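ABC transporter binding protein AcbH (Actinoplanes, PDB 3OO8) binds beta-D-galactopyranose as the extracellular solute receptor of a bacterial ABC transporter. Local coordinates at residues F145-V150 / E253-G258; A181-D186 / N241-Q246; G28-G33 / T56-T61; G101-I106 / H131-P136; A327-L332 / L345-Y350. The protein carries 2 engineered substitutions. One frame throughout, in Å; residues are numbered along the deposited sequence.

Interaction 1: F145-V150 / E253-G258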
# COMPACT_ATOMS: atom_id res chain seq x y z
N PHE A 145 2.93 1.31 14.86
CA PHE A 145 3.78 2.39 15.39
C PHE A 145 3.67 2.46 16.89
O PHE A 145 2.68 2.03 17.44
CB PHE A 145 3.31 3.72 14.79
CG PHE A 145 3.64 3.83 13.33
CD1 PHE A 145 4.87 4.35 12.92
CD2 PHE A 145 2.71 3.43 12.39
CE1 PHE A 145 5.22 4.41 11.58
CE2 PHE A 145 3.03 3.49 11.01
CZ PHE A 145 4.29 3.99 10.61
N TYR A 146 4.77 2.90 17.51
CA TYR A 146 4.81 3.06 18.98
C TYR A 146 5.85 4.12 19.31
O TYR A 146 6.59 4.58 18.45
CB TYR A 146 5.20 1.74 19.63
CG TYR A 146 6.60 1.25 19.33
CD1 TYR A 146 7.64 1.46 20.22
CD2 TYR A 146 6.88 0.59 18.13
CE1 TYR A 146 8.92 1.00 19.94
CE2 TYR A 146 8.16 0.13 17.83
CZ TYR A 146 9.18 0.33 18.76
OH TYR A 146 10.46 -0.12 18.52
N ASN A 147 5.87 4.55 20.57
CA ASN A 147 6.88 5.51 21.02
C ASN A 147 8.02 4.76 21.75
O ASN A 147 7.77 4.03 22.73
CB ASN A 147 6.21 6.46 22.03
CG ASN A 147 5.14 7.31 21.39
OD1 ASN A 147 3.97 7.28 21.79
ND2 ASN A 147 5.52 8.04 20.38
N LYS A 148 9.25 4.97 21.30
CA LYS A 148 10.41 4.25 21.85
C LYS A 148 10.59 4.52 23.34
O LYS A 148 10.83 3.59 24.12
CB LYS A 148 11.68 4.63 21.12
CG LYS A 148 11.75 4.02 19.73
CD LYS A 148 12.99 4.50 18.97
CE LYS A 148 12.88 5.94 18.59
NZ LYS A 148 13.99 6.31 17.64
N SER A 149 10.49 5.80 23.70
CA SER A 149 10.63 6.18 25.11
C SER A 149 9.64 5.46 26.04
O SER A 149 9.98 5.14 27.20
CB SER A 149 10.53 7.70 25.24
OG SER A 149 9.20 8.16 25.03
N VAL A 150 8.42 5.21 25.56
CA VAL A 150 7.42 4.52 26.36
C VAL A 150 7.77 3.04 26.53
O VAL A 150 7.74 2.49 27.63
CB VAL A 150 6.00 4.67 25.75
CG1 VAL A 150 4.96 3.79 26.47
CG2 VAL A 150 5.58 6.13 25.67
N GLU A 253 0.58 9.84 19.84
CA GLU A 253 1.58 10.89 20.00
C GLU A 253 1.57 11.47 21.41
O GLU A 253 2.64 11.78 21.97
CB GLU A 253 1.37 12.00 18.98
CG GLU A 253 2.54 12.95 18.91
CD GLU A 253 2.38 14.08 17.91
OE1 GLU A 253 1.41 14.14 17.11
OE2 GLU A 253 3.29 14.92 17.89
N ASN A 254 0.38 11.61 21.97
CA ASN A 254 0.19 12.17 23.32
C ASN A 254 0.38 11.11 24.41
O ASN A 254 0.12 11.35 25.59
CB ASN A 254 -1.19 12.84 23.44
CG ASN A 254 -1.26 14.19 22.74
OD1 ASN A 254 -0.25 14.89 22.62
ND2 ASN A 254 -2.44 14.57 22.26
N LYS A 255 0.82 9.92 23.99
CA LYS A 255 1.06 8.81 24.90
C LYS A 255 -0.17 8.27 25.65
O LYS A 255 -0.04 7.65 26.70
CB LYS A 255 2.26 9.08 25.82
CG LYS A 255 3.51 9.52 25.11
CD LYS A 255 4.60 9.76 26.14
CE LYS A 255 5.80 10.43 25.51
NZ LYS A 255 6.86 10.61 26.54
N GLN A 256 -1.35 8.47 25.07
CA GLN A 256 -2.58 7.96 25.63
C GLN A 256 -2.85 6.55 25.11
O GLN A 256 -3.63 5.81 25.69
CB GLN A 256 -3.73 8.92 25.31
CG GLN A 256 -3.62 10.23 26.14
CD GLN A 256 -4.28 11.44 25.48
OE1 GLN A 256 -4.20 12.56 26.02
NE2 GLN A 256 -4.90 11.25 24.33
N ALA A 257 -2.18 6.18 24.02
CA ALA A 257 -2.29 4.83 23.47
C ALA A 257 -0.87 4.29 23.31
O ALA A 257 0.06 5.06 23.08
CB ALA A 257 -3.00 4.87 22.11
N GLY A 258 -0.72 2.97 23.41
CA GLY A 258 0.59 2.33 23.29
C GLY A 258 1.08 2.05 21.87
O GLY A 258 2.29 2.05 21.63
O HOH W 1 4.20 3.58 22.68
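Lys255 lies along Val150 and Ser149 and carries most of the side-chain contact here. From CB the chain turns so that CG sits beside the backbone N (chi1 -51°), then runs extended. Lys255 CG comes within 4.0 Å of Val150 CG2. It also passes the side chain of Asn147, and the two side chains cross at a slant. Lys255 CD is closer still, 3.8 Å from Val150 CG2. Lys255 and Val150 run past each other in opposite directions, so the methyl group rests against the methylene chain. CE and NZ then pass Ser149. Lys255 NZ stops 3.7 Å from Ser149 OG, and no hydrogen bond links them. The hydroxyl is instead bonded to Asp278.

At the other end Gly258 comes close: Gly258 O is 3.5 Å from Tyr146 CB. One water joins the two segments: it accepts from Asn147 N at 2.9 Å and donates to Gly258 O at 2.7 Å. No direct hydrogen bond crosses between the segments, so apolar packing and this water make the join. Phe145, one step earlier, pairs through its backbone with Met260.

Lys255 has positive phi (63°) and is the C' residue of a Schellman motif that ends helix 245-253. The contact thus sets a helix C-terminus beside the strand-to-helix junction at 147-148. It lies beside the antiparallel pairing of strands 134-147 and 257-261 in the mixed sheet.

Interaction 2: A181-D186 / N241-Q246. With SO4 (sulfate ion), chain C.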
# COMPACT_ATOMS: atom_id res chain seq x y z
N ALA A 181 -4.54 2.47 19.55
CA ALA A 181 -5.35 3.58 19.05
C ALA A 181 -6.01 3.08 17.77
O ALA A 181 -5.38 2.43 16.93
CB ALA A 181 -4.47 4.78 18.75
N PHE A 182 -7.30 3.39 17.61
CA PHE A 182 -8.06 2.84 16.50
C PHE A 182 -9.16 3.81 16.08
O PHE A 182 -9.88 4.37 16.93
CB PHE A 182 -8.63 1.49 16.91
CG PHE A 182 -9.23 0.70 15.77
CD1 PHE A 182 -8.48 0.44 14.63
CD2 PHE A 182 -10.53 0.21 15.87
CE1 PHE A 182 -9.03 -0.27 13.61
CE2 PHE A 182 -11.10 -0.52 14.82
CZ PHE A 182 -10.34 -0.76 13.69
N ALA A 183 -9.33 3.96 14.78
CA ALA A 183 -10.25 4.92 14.19
C ALA A 183 -10.78 4.40 12.87
O ALA A 183 -10.05 3.74 12.10
CB ALA A 183 -9.54 6.24 13.98
N ASP A 184 -12.07 4.65 12.60
CA ASP A 184 -12.63 4.20 11.33
C ASP A 184 -13.77 5.08 10.80
O ASP A 184 -14.50 4.67 9.91
CB ASP A 184 -13.12 2.77 11.44
CG ASP A 184 -13.23 2.09 10.08
OD1 ASP A 184 -12.36 2.34 9.21
OD2 ASP A 184 -14.18 1.28 9.89
N LYS A 185 -13.92 6.27 11.36
CA LYS A 185 -14.89 7.18 10.77
C LYS A 185 -14.62 7.40 9.27
O LYS A 185 -15.55 7.59 8.49
CB LYS A 185 -14.90 8.50 11.54
CG LYS A 185 -16.03 9.45 11.10
CD LYS A 185 -16.15 10.62 12.08
CE LYS A 185 -17.49 11.35 11.91
NZ LYS A 185 -17.52 12.09 10.62
N ASP A 186 -13.34 7.38 8.88
CA ASP A 186 -12.91 7.58 7.51
C ASP A 186 -13.16 6.40 6.57
O ASP A 186 -13.03 6.52 5.36
CB ASP A 186 -11.42 7.95 7.48
CG ASP A 186 -11.11 9.21 8.29
OD1 ASP A 186 -11.68 10.27 7.98
OD2 ASP A 186 -10.30 9.12 9.22
N ASN A 241 -15.67 4.01 15.32
CA ASN A 241 -16.45 4.43 14.16
C ASN A 241 -16.73 5.93 14.12
O ASN A 241 -17.04 6.46 13.07
CB ASN A 241 -17.73 3.61 13.97
CG ASN A 241 -17.46 2.21 13.39
OD1 ASN A 241 -18.23 1.27 13.60
ND2 ASN A 241 -16.34 2.07 12.69
N GLY A 242 -16.59 6.58 15.27
CA GLY A 242 -16.78 8.02 15.36
C GLY A 242 -15.49 8.82 15.34
O GLY A 242 -15.51 10.05 15.40
N ARG A 243 -14.35 8.13 15.21
CA ARG A 243 -13.04 8.77 15.34
C ARG A 243 -12.29 8.91 14.02
O ARG A 243 -12.27 7.97 13.21
CB ARG A 243 -12.17 7.96 16.34
CG ARG A 243 -10.79 8.60 16.66
CD ARG A 243 -10.03 7.93 17.82
NE ARG A 243 -10.85 7.97 19.03
CZ ARG A 243 -11.54 6.94 19.52
NH1 ARG A 243 -11.47 5.74 18.95
NH2 ARG A 243 -12.30 7.11 20.61
N THR A 244 -11.67 10.07 13.81
CA THR A 244 -10.83 10.26 12.62
C THR A 244 -9.47 9.62 12.88
O THR A 244 -9.02 9.49 14.02
CB THR A 244 -10.55 11.74 12.26
OG1 THR A 244 -9.85 12.37 13.36
CG2 THR A 244 -11.85 12.49 11.92
N TRP A 245 -8.79 9.21 11.81
CA TRP A 245 -7.51 8.58 12.02
C TRP A 245 -6.51 9.55 12.66
O TRP A 245 -5.70 9.13 13.49
CB TRP A 245 -6.98 7.86 10.74
CG TRP A 245 -6.39 8.76 9.68
CD1 TRP A 245 -7.01 9.20 8.54
CD2 TRP A 245 -5.12 9.42 9.72
NE1 TRP A 245 -6.18 10.07 7.85
CE2 TRP A 245 -5.01 10.20 8.55
CE3 TRP A 245 -4.05 9.41 10.63
CZ2 TRP A 245 -3.88 10.97 8.28
CZ3 TRP A 245 -2.93 10.18 10.35
CH2 TRP A 245 -2.86 10.95 9.18
N GLN A 246 -6.57 10.83 12.31
CA GLN A 246 -5.67 11.80 12.93
C GLN A 246 -5.86 11.85 14.46
O GLN A 246 -4.90 12.00 15.20
CB GLN A 246 -5.85 13.18 12.29
CG GLN A 246 -5.53 13.25 10.79
CD GLN A 246 -6.71 12.96 9.88
OE1 GLN A 246 -7.67 12.30 10.27
NE2 GLN A 246 -6.60 13.41 8.62
S SO4 C . -11.66 10.86 21.16
O1 SO4 C . -12.29 12.16 21.02
O2 SO4 C . -12.69 9.82 21.12
O3 SO4 C . -10.73 10.70 20.05
O4 SO4 C . -10.96 10.74 22.43
O HOH W 2 -11.05 6.89 10.71
O HOH W 3 -9.71 12.47 8.60
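The N-terminal end of helix 245-253 is the site of this contact, close to the galactose-binding residue Gln266, which Trp245 touches. Thr244 is the N-cap, and its OG1 bonds to Asp247 N. Asp186 adds a grip from the other segment. Asp186 OD2 accepts from Trp245 N at 3.0 Å and is met nearly along its C-O axis. The carboxylate stands 64° from the indole plane. A water also donates to OD2; the same water accepts from Asp186 N and donates to Arg243 O. Arg243 O also takes Lys185 N, at 3.0 Å.

Ala183 CB packs against CG of Arg243 at 3.8 Å. Beyond it the arginine bends at chi3 (-58°), which lets the guanidinium edge serve two partners. Arg243 NH1 bonds to Phe182 O at 2.9 Å, near the guanidinium plane. Arg243 NE gives a bond to sulfate O3 at 2.9 Å, and Arg243 NH2 reaches sulfate O2 at 2.8 Å. NH2 also bonds to Lys238 O. A leucine in place of Arg243 would probably leave Phe182 O without this donor and take away the NE and NH2 bonds to the sulfate.

The sulfate probably comes from the crystallisation liquor; its place shows that the guanidinium edge offers two N-H groups to an anion. The negative charge of Asp186, set against the first N-H of the helix, is likely to be favoured by its dipole.

Interaction 3: G28-G33 / T56-T61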
# COMPACT_ATOMS: atom_id res chain seq x y z
N GLY A 28 12.57 10.64 -30.18
CA GLY A 28 11.73 11.84 -30.39
C GLY A 28 10.90 12.15 -29.16
O GLY A 28 10.70 11.26 -28.33
N PRO A 29 10.41 13.40 -29.03
CA PRO A 29 9.67 13.79 -27.80
C PRO A 29 8.50 12.87 -27.46
O PRO A 29 7.65 12.62 -28.32
CB PRO A 29 9.13 15.19 -28.11
CG PRO A 29 9.92 15.68 -29.26
CD PRO A 29 10.50 14.50 -30.01
N ILE A 30 8.47 12.38 -26.23
CA ILE A 30 7.29 11.66 -25.75
C ILE A 30 6.36 12.55 -24.94
O ILE A 30 6.77 13.58 -24.44
CB ILE A 30 7.68 10.40 -24.93
CG1 ILE A 30 8.34 10.77 -23.61
CG2 ILE A 30 8.59 9.50 -25.75
CD1 ILE A 30 8.31 9.64 -22.53
N THR A 31 5.09 12.15 -24.81
CA THR A 31 4.21 12.78 -23.85
C THR A 31 4.03 11.86 -22.64
O THR A 31 4.17 10.64 -22.75
CB THR A 31 2.85 13.12 -24.47
OG1 THR A 31 2.29 11.95 -25.08
CG2 THR A 31 3.04 14.22 -25.53
N PHE A 32 3.71 12.46 -21.51
CA PHE A 32 3.61 11.71 -20.27
C PHE A 32 2.35 12.13 -19.54
O PHE A 32 2.21 13.29 -19.15
CB PHE A 32 4.82 12.00 -19.36
CG PHE A 32 5.26 10.82 -18.55
CD1 PHE A 32 6.58 10.42 -18.56
CD2 PHE A 32 4.35 10.13 -17.75
CE1 PHE A 32 7.00 9.32 -17.82
CE2 PHE A 32 4.76 9.02 -16.99
CZ PHE A 32 6.10 8.61 -17.06
N GLY A 33 1.43 11.19 -19.36
CA GLY A 33 0.21 11.47 -18.62
C GLY A 33 0.50 11.34 -17.15
O GLY A 33 0.92 10.26 -16.70
N THR A 56 18.79 10.02 -21.04
CA THR A 56 18.41 9.20 -22.20
C THR A 56 18.36 9.93 -23.55
O THR A 56 18.29 9.28 -24.61
CB THR A 56 16.98 8.60 -21.99
OG1 THR A 56 16.01 9.65 -22.09
CG2 THR A 56 16.80 7.87 -20.64
N THR A 57 18.40 11.25 -23.51
CA THR A 57 18.22 12.17 -24.66
C THR A 57 16.76 12.38 -25.07
O THR A 57 16.44 13.24 -25.91
CB THR A 57 19.14 11.91 -25.90
OG1 THR A 57 18.55 10.90 -26.73
CG2 THR A 57 20.56 11.54 -25.50
N VAL A 58 15.84 11.63 -24.46
CA VAL A 58 14.46 11.69 -24.93
C VAL A 58 13.74 12.88 -24.32
O VAL A 58 13.64 12.97 -23.10
CB VAL A 58 13.68 10.40 -24.55
CG1 VAL A 58 12.21 10.59 -24.93
CG2 VAL A 58 14.33 9.18 -25.29
N PRO A 59 13.28 13.83 -25.15
CA PRO A 59 12.60 14.96 -24.50
C PRO A 59 11.20 14.55 -24.06
O PRO A 59 10.63 13.63 -24.64
CB PRO A 59 12.55 16.05 -25.59
CG PRO A 59 13.50 15.54 -26.68
CD PRO A 59 13.48 14.04 -26.59
N VAL A 60 10.69 15.17 -23.00
CA VAL A 60 9.40 14.80 -22.42
C VAL A 60 8.50 16.01 -22.21
O VAL A 60 8.92 17.02 -21.65
CB VAL A 60 9.59 14.13 -21.03
CG1 VAL A 60 8.26 13.64 -20.43
CG2 VAL A 60 10.59 12.97 -21.11
N THR A 61 7.25 15.86 -22.63
CA THR A 61 6.21 16.81 -22.28
C THR A 61 5.27 16.19 -21.26
O THR A 61 4.64 15.18 -21.57
CB THR A 61 5.38 17.25 -23.52
OG1 THR A 61 6.23 18.04 -24.35
CG2 THR A 61 4.22 18.14 -23.07
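Gly28 meets the second segment through its carbonyl, whose O is 3.8 Å from CG1 of Val58. Pro29 follows with its CA near Pro59 O, a CA-H...O contact. The two proline rings also touch, CB to CB.

Ile30 is the main link. Its N donates to Pro59 O at 3.0 Å, and its O accepts from Thr61 N at 3.0 Å in a nearly straight bond of 173°. Its side chain has two branches with different tasks. CG1 lies between the backbone N and the carbonyl carbon (chi1 68°) and runs beside Val60; Ile30 CG1 is 4.0 Å from Val60 CG2. The other branch touches Val58, whose side chain crosses that of Ile30 at about a right angle; Ile30 CG2 is 3.9 Å from Val58 CG1. Ala314 and Val318 of helix 312-322 also pack on Ile30.

Thr31 faces the other side of the sheet, as does Thr61. Its CA approaches Thr61 O, and its hydroxyl makes a weak hydrogen bond to Asp83. Phe32 N bonds to the same Thr61 O at 2.9 Å. Phe32 CB is 4.0 Å from Val60 CG1, and this methyl sits at the edge of the ring. The Phe32 ring also meets Phe45 of helix 39-56 edge to face.

The bonds make a parallel strand pair with Ile30 opposite Val60 and Thr31 opposite Thr61. Strand 30-34, helix 39-56 and strand 60-64 form a beta-alpha-beta crossover.

Interaction 4: G101-I106 / H131-P136; sequences GLLTPI and HYYLVP
Tyr133 and Ile106 bury equal areas here, with Pro105 next. The Tyr133 ring lies alongside Pro105, with CE1 at 3.8 Å from CB of the proline. Leu103 also lies close: its CB is 3.7 Å from Tyr133 CD1, and its O meets the ring at the edge. The tyrosine hydroxyl is bonded to Asp129. An alanine at Tyr133 would probably open a gap beside Pro105 and Leu103 and leave Asp129 without its hydroxyl partner.

Ile106 joins the segments by backbone and side chain. Its N donates to Tyr132 O at 2.8 Å. CG1 stands between the backbone N and the carbonyl carbon (chi1 51°). This brings Ile106 CG1 to 4.0 Å from CB of Tyr132 and sends Ile106 CD1 on to CG2 of Val135, at 3.8 Å. Pro105 CB also touches CB of His131.

Asp107, just after Ile106, accepts from His131 ND1 and Tyr132 N. The contact therefore ties the loop between helices 92-99 and 107-113 to the chain leading into strand 134-147, with helix 312-322 packed against Ile106 and Val135.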
# COMPACT_ATOMS: atom_id res chain seq x y z
N GLY A 101 -5.90 -5.80 -23.02
CA GLY A 101 -5.11 -5.43 -24.18
C GLY A 101 -4.84 -3.94 -24.29
O GLY A 101 -4.52 -3.46 -25.36
N LEU A 102 -5.00 -3.21 -23.18
CA LEU A 102 -4.80 -1.76 -23.22
C LEU A 102 -3.37 -1.30 -22.95
O LEU A 102 -3.07 -0.12 -23.10
CB LEU A 102 -5.72 -1.05 -22.22
CG LEU A 102 -7.23 -1.21 -22.46
CD1 LEU A 102 -8.05 -0.45 -21.40
CD2 LEU A 102 -7.55 -0.75 -23.85
N LEU A 103 -2.52 -2.22 -22.54
CA LEU A 103 -1.14 -1.90 -22.14
C LEU A 103 -0.10 -2.64 -22.93
O LEU A 103 -0.28 -3.82 -23.22
CB LEU A 103 -0.94 -2.18 -20.65
CG LEU A 103 -1.92 -1.52 -19.68
CD1 LEU A 103 -1.51 -1.90 -18.28
CD2 LEU A 103 -1.96 -0.01 -19.83
N THR A 104 0.99 -1.97 -23.28
CA THR A 104 2.09 -2.61 -23.98
C THR A 104 2.96 -3.34 -22.97
O THR A 104 3.35 -2.76 -21.96
CB THR A 104 2.92 -1.54 -24.73
OG1 THR A 104 2.11 -1.03 -25.79
CG2 THR A 104 4.18 -2.13 -25.33
N PRO A 105 3.24 -4.63 -23.19
CA PRO A 105 4.14 -5.32 -22.29
C PRO A 105 5.58 -4.77 -22.41
O PRO A 105 5.99 -4.30 -23.49
CB PRO A 105 4.06 -6.78 -22.73
CG PRO A 105 3.75 -6.70 -24.16
CD PRO A 105 2.87 -5.49 -24.35
N ILE A 106 6.31 -4.80 -21.29
CA ILE A 106 7.64 -4.22 -21.24
C ILE A 106 8.69 -5.20 -20.72
O ILE A 106 9.59 -4.85 -19.95
CB ILE A 106 7.63 -2.89 -20.44
CG1 ILE A 106 6.95 -3.11 -19.10
CG2 ILE A 106 6.84 -1.82 -21.20
CD1 ILE A 106 7.20 -1.96 -18.13
N HIS A 131 3.55 -11.33 -18.27
CA HIS A 131 4.37 -10.25 -18.86
C HIS A 131 4.45 -9.10 -17.87
O HIS A 131 3.53 -8.89 -17.07
CB HIS A 131 3.75 -9.68 -20.12
CG HIS A 131 3.79 -10.63 -21.28
ND1 HIS A 131 4.97 -11.07 -21.84
CD2 HIS A 131 2.80 -11.24 -21.97
CE1 HIS A 131 4.71 -11.91 -22.82
NE2 HIS A 131 3.40 -12.03 -22.93
N TYR A 132 5.53 -8.31 -17.99
CA TYR A 132 5.65 -7.08 -17.19
C TYR A 132 4.87 -5.94 -17.85
O TYR A 132 4.87 -5.81 -19.07
CB TYR A 132 7.12 -6.65 -17.16
CG TYR A 132 8.00 -7.49 -16.26
CD1 TYR A 132 7.99 -7.29 -14.88
CD2 TYR A 132 8.84 -8.47 -16.78
CE1 TYR A 132 8.78 -8.05 -14.04
CE2 TYR A 132 9.65 -9.23 -15.92
CZ TYR A 132 9.62 -9.01 -14.56
OH TYR A 132 10.43 -9.72 -13.69
N TYR A 133 4.20 -5.11 -17.05
CA TYR A 133 3.42 -3.97 -17.54
C TYR A 133 3.72 -2.66 -16.79
O TYR A 133 3.38 -1.58 -17.26
CB TYR A 133 1.91 -4.27 -17.52
CG TYR A 133 1.52 -5.35 -18.51
CD1 TYR A 133 1.30 -5.02 -19.82
CD2 TYR A 133 1.35 -6.67 -18.08
CE1 TYR A 133 0.94 -6.01 -20.75
CE2 TYR A 133 1.00 -7.66 -18.99
CZ TYR A 133 0.80 -7.30 -20.31
OH TYR A 133 0.42 -8.28 -21.22
N LEU A 134 4.35 -2.79 -15.62
CA LEU A 134 4.61 -1.64 -14.77
C LEU A 134 6.10 -1.49 -14.49
O LEU A 134 6.80 -2.50 -14.31
CB LEU A 134 3.90 -1.84 -13.42
CG LEU A 134 3.91 -0.67 -12.40
CD1 LEU A 134 2.72 0.26 -12.65
CD2 LEU A 134 3.94 -1.15 -10.95
N VAL A 135 6.56 -0.24 -14.36
CA VAL A 135 7.86 0.01 -13.71
C VAL A 135 7.56 0.71 -12.39
O VAL A 135 7.01 1.81 -12.43
CB VAL A 135 8.79 0.94 -14.47
CG1 VAL A 135 10.04 1.18 -13.61
CG2 VAL A 135 9.20 0.29 -15.79
N PRO A 136 7.89 0.07 -11.26
CA PRO A 136 7.51 0.74 -10.00
C PRO A 136 8.54 1.78 -9.59
O PRO A 136 9.70 1.71 -10.04
CB PRO A 136 7.54 -0.43 -9.00
CG PRO A 136 8.56 -1.34 -9.49
CD PRO A 136 8.51 -1.24 -11.01
O HOH W 4 2.46 -1.00 -19.80

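Interaction 5: A327-L332 / L345-Y350; sequences AEAAFL and LIAPTY
Ala329 and Ala347 meet methyl to methyl, their CB atoms 4.0 Å apart, where helix 325-332 faces the loop 345-350. Leu345 fills in next to them. Its CG lies anti to the backbone N (chi1 170°), which turns the branched end to the helix. Leu345 CD2 comes to 3.5 Å from OE1 of Glu328 and also touches CB of that residue. One turn further along the helix, Leu332 reaches Tyr350. Leu332 CD1 is 3.8 Å from Tyr350 OH and lies at the edge of the ring, near its plane.

No hydrogen bond runs directly between the segments. Thr349 OG1 instead holds two waters. One donates to Ala329 O at 2.8 Å and is 2.7 Å from Thr349 OG1. The other lies between Thr349 OG1 and Leu332 O. These waters bridge the carbonyls of Ala329 and Leu332 to the loop.

The next shell fixes the polar ends. Glu328 OE1 accepts from Ala342 N, and Tyr350 OH is bonded to Gly340 N. Both therefore reach residues of the connection between the segments. Within the loop, Tyr350 N bonds to Ala347 O at 3.0 Å, and Ala347 N lies over one face of the Tyr350 ring.

That bond closes a type I beta turn from Ala347 to Tyr350. The turn leads into helix 352-363 and packs on helix 325-332, away from the galactose site.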
# COMPACT_ATOMS: atom_id res chain seq x y z
N ALA A 327 16.94 7.38 -10.21
CA ALA A 327 15.66 8.02 -10.51
C ALA A 327 14.83 8.07 -9.22
O ALA A 327 14.19 9.06 -8.92
CB ALA A 327 14.91 7.31 -11.62
N GLU A 328 14.84 6.96 -8.48
CA GLU A 328 14.05 6.94 -7.24
C GLU A 328 14.58 7.95 -6.25
O GLU A 328 13.78 8.65 -5.61
CB GLU A 328 14.05 5.53 -6.62
CG GLU A 328 13.48 4.47 -7.57
CD GLU A 328 13.61 3.05 -7.03
OE1 GLU A 328 14.09 2.86 -5.91
OE2 GLU A 328 13.23 2.09 -7.74
N ALA A 329 15.90 8.01 -6.08
CA ALA A 329 16.44 8.96 -5.10
C ALA A 329 16.12 10.41 -5.48
O ALA A 329 15.77 11.20 -4.61
CB ALA A 329 17.94 8.79 -4.94
N ALA A 330 16.21 10.72 -6.77
CA ALA A 330 15.91 12.07 -7.27
C ALA A 330 14.46 12.46 -6.98
O ALA A 330 14.18 13.48 -6.35
CB ALA A 330 16.21 12.18 -8.73
N PHE A 331 13.52 11.61 -7.38
CA PHE A 331 12.10 11.91 -7.15
C PHE A 331 11.77 12.06 -5.67
O PHE A 331 10.91 12.87 -5.25
CB PHE A 331 11.22 10.80 -7.75
CG PHE A 331 9.77 11.05 -7.58
CD1 PHE A 331 9.11 11.91 -8.45
CD2 PHE A 331 9.04 10.47 -6.52
CE1 PHE A 331 7.75 12.17 -8.29
CE2 PHE A 331 7.71 10.74 -6.38
CZ PHE A 331 7.06 11.58 -7.25
N LEU A 332 12.42 11.24 -4.85
CA LEU A 332 12.09 11.20 -3.43
C LEU A 332 12.77 12.24 -2.53
O LEU A 332 12.50 12.29 -1.33
CB LEU A 332 12.32 9.78 -2.87
CG LEU A 332 11.40 8.71 -3.51
CD1 LEU A 332 11.91 7.35 -3.04
CD2 LEU A 332 9.96 8.93 -3.04
N LEU A 345 19.03 0.65 -2.07
CA LEU A 345 18.93 2.09 -2.09
C LEU A 345 18.55 2.65 -0.72
O LEU A 345 17.48 2.36 -0.20
CB LEU A 345 17.95 2.55 -3.17
CG LEU A 345 17.64 4.04 -3.04
CD1 LEU A 345 18.88 4.92 -3.24
CD2 LEU A 345 16.53 4.44 -4.00
N ILE A 346 19.47 3.42 -0.13
CA ILE A 346 19.20 4.24 1.07
C ILE A 346 19.58 5.64 0.64
O ILE A 346 20.77 6.00 0.62
CB ILE A 346 20.08 3.81 2.27
CG1 ILE A 346 19.82 2.34 2.56
CG2 ILE A 346 19.74 4.60 3.54
CD1 ILE A 346 18.46 2.14 3.22
N ALA A 347 18.59 6.42 0.21
CA ALA A 347 18.84 7.77 -0.29
C ALA A 347 19.34 8.70 0.81
O ALA A 347 18.98 8.56 1.99
CB ALA A 347 17.57 8.33 -0.94
N PRO A 348 20.18 9.69 0.42
CA PRO A 348 20.80 10.57 1.41
C PRO A 348 19.80 11.43 2.14
O PRO A 348 20.09 12.00 3.18
CB PRO A 348 21.74 11.45 0.59
CG PRO A 348 21.43 11.17 -0.86
CD PRO A 348 20.74 9.85 -0.93
N THR A 349 18.60 11.54 1.58
CA THR A 349 17.56 12.35 2.20
C THR A 349 16.63 11.55 3.14
O THR A 349 15.81 12.15 3.82
CB THR A 349 16.67 13.02 1.13
OG1 THR A 349 16.21 12.02 0.21
CG2 THR A 349 17.43 14.09 0.35
N TYR A 350 16.74 10.23 3.17
CA TYR A 350 15.82 9.47 4.01
C TYR A 350 15.96 9.76 5.52
O TYR A 350 17.07 9.91 6.03
CB TYR A 350 16.02 7.97 3.86
CG TYR A 350 15.57 7.33 2.55
CD1 TYR A 350 14.73 7.98 1.66
CD2 TYR A 350 15.91 6.02 2.31
CE1 TYR A 350 14.31 7.34 0.47
CE2 TYR A 350 15.49 5.36 1.15
CZ TYR A 350 14.68 6.03 0.25
OH TYR A 350 14.31 5.38 -0.90
O HOH W 5 17.18 11.52 -2.26
O HOH W 6 13.74 11.30 1.09

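How the interactions relate
From the N terminus, interaction 3 closes first, pairing strands 30-34 and 60-64, which helix 39-56 connects. Interaction 4 follows in series and joins the loop before helix 107-113 to strand 134-147. That same strand runs on to interaction 1, whose centre is about 43 Å from that of interaction 4, across the centre of the chain. Interaction 1 closes a loop of 102 residues, and interaction 2 is nested inside it. The two touch where Ala257 packs on Ala181. Interaction 5 closes last, joining helix 325-332 to the loop before helix 352-363, and touches interaction 4 through Pro136 and Glu328. Interactions 1, 3 and 4 all reach the mixed sheet.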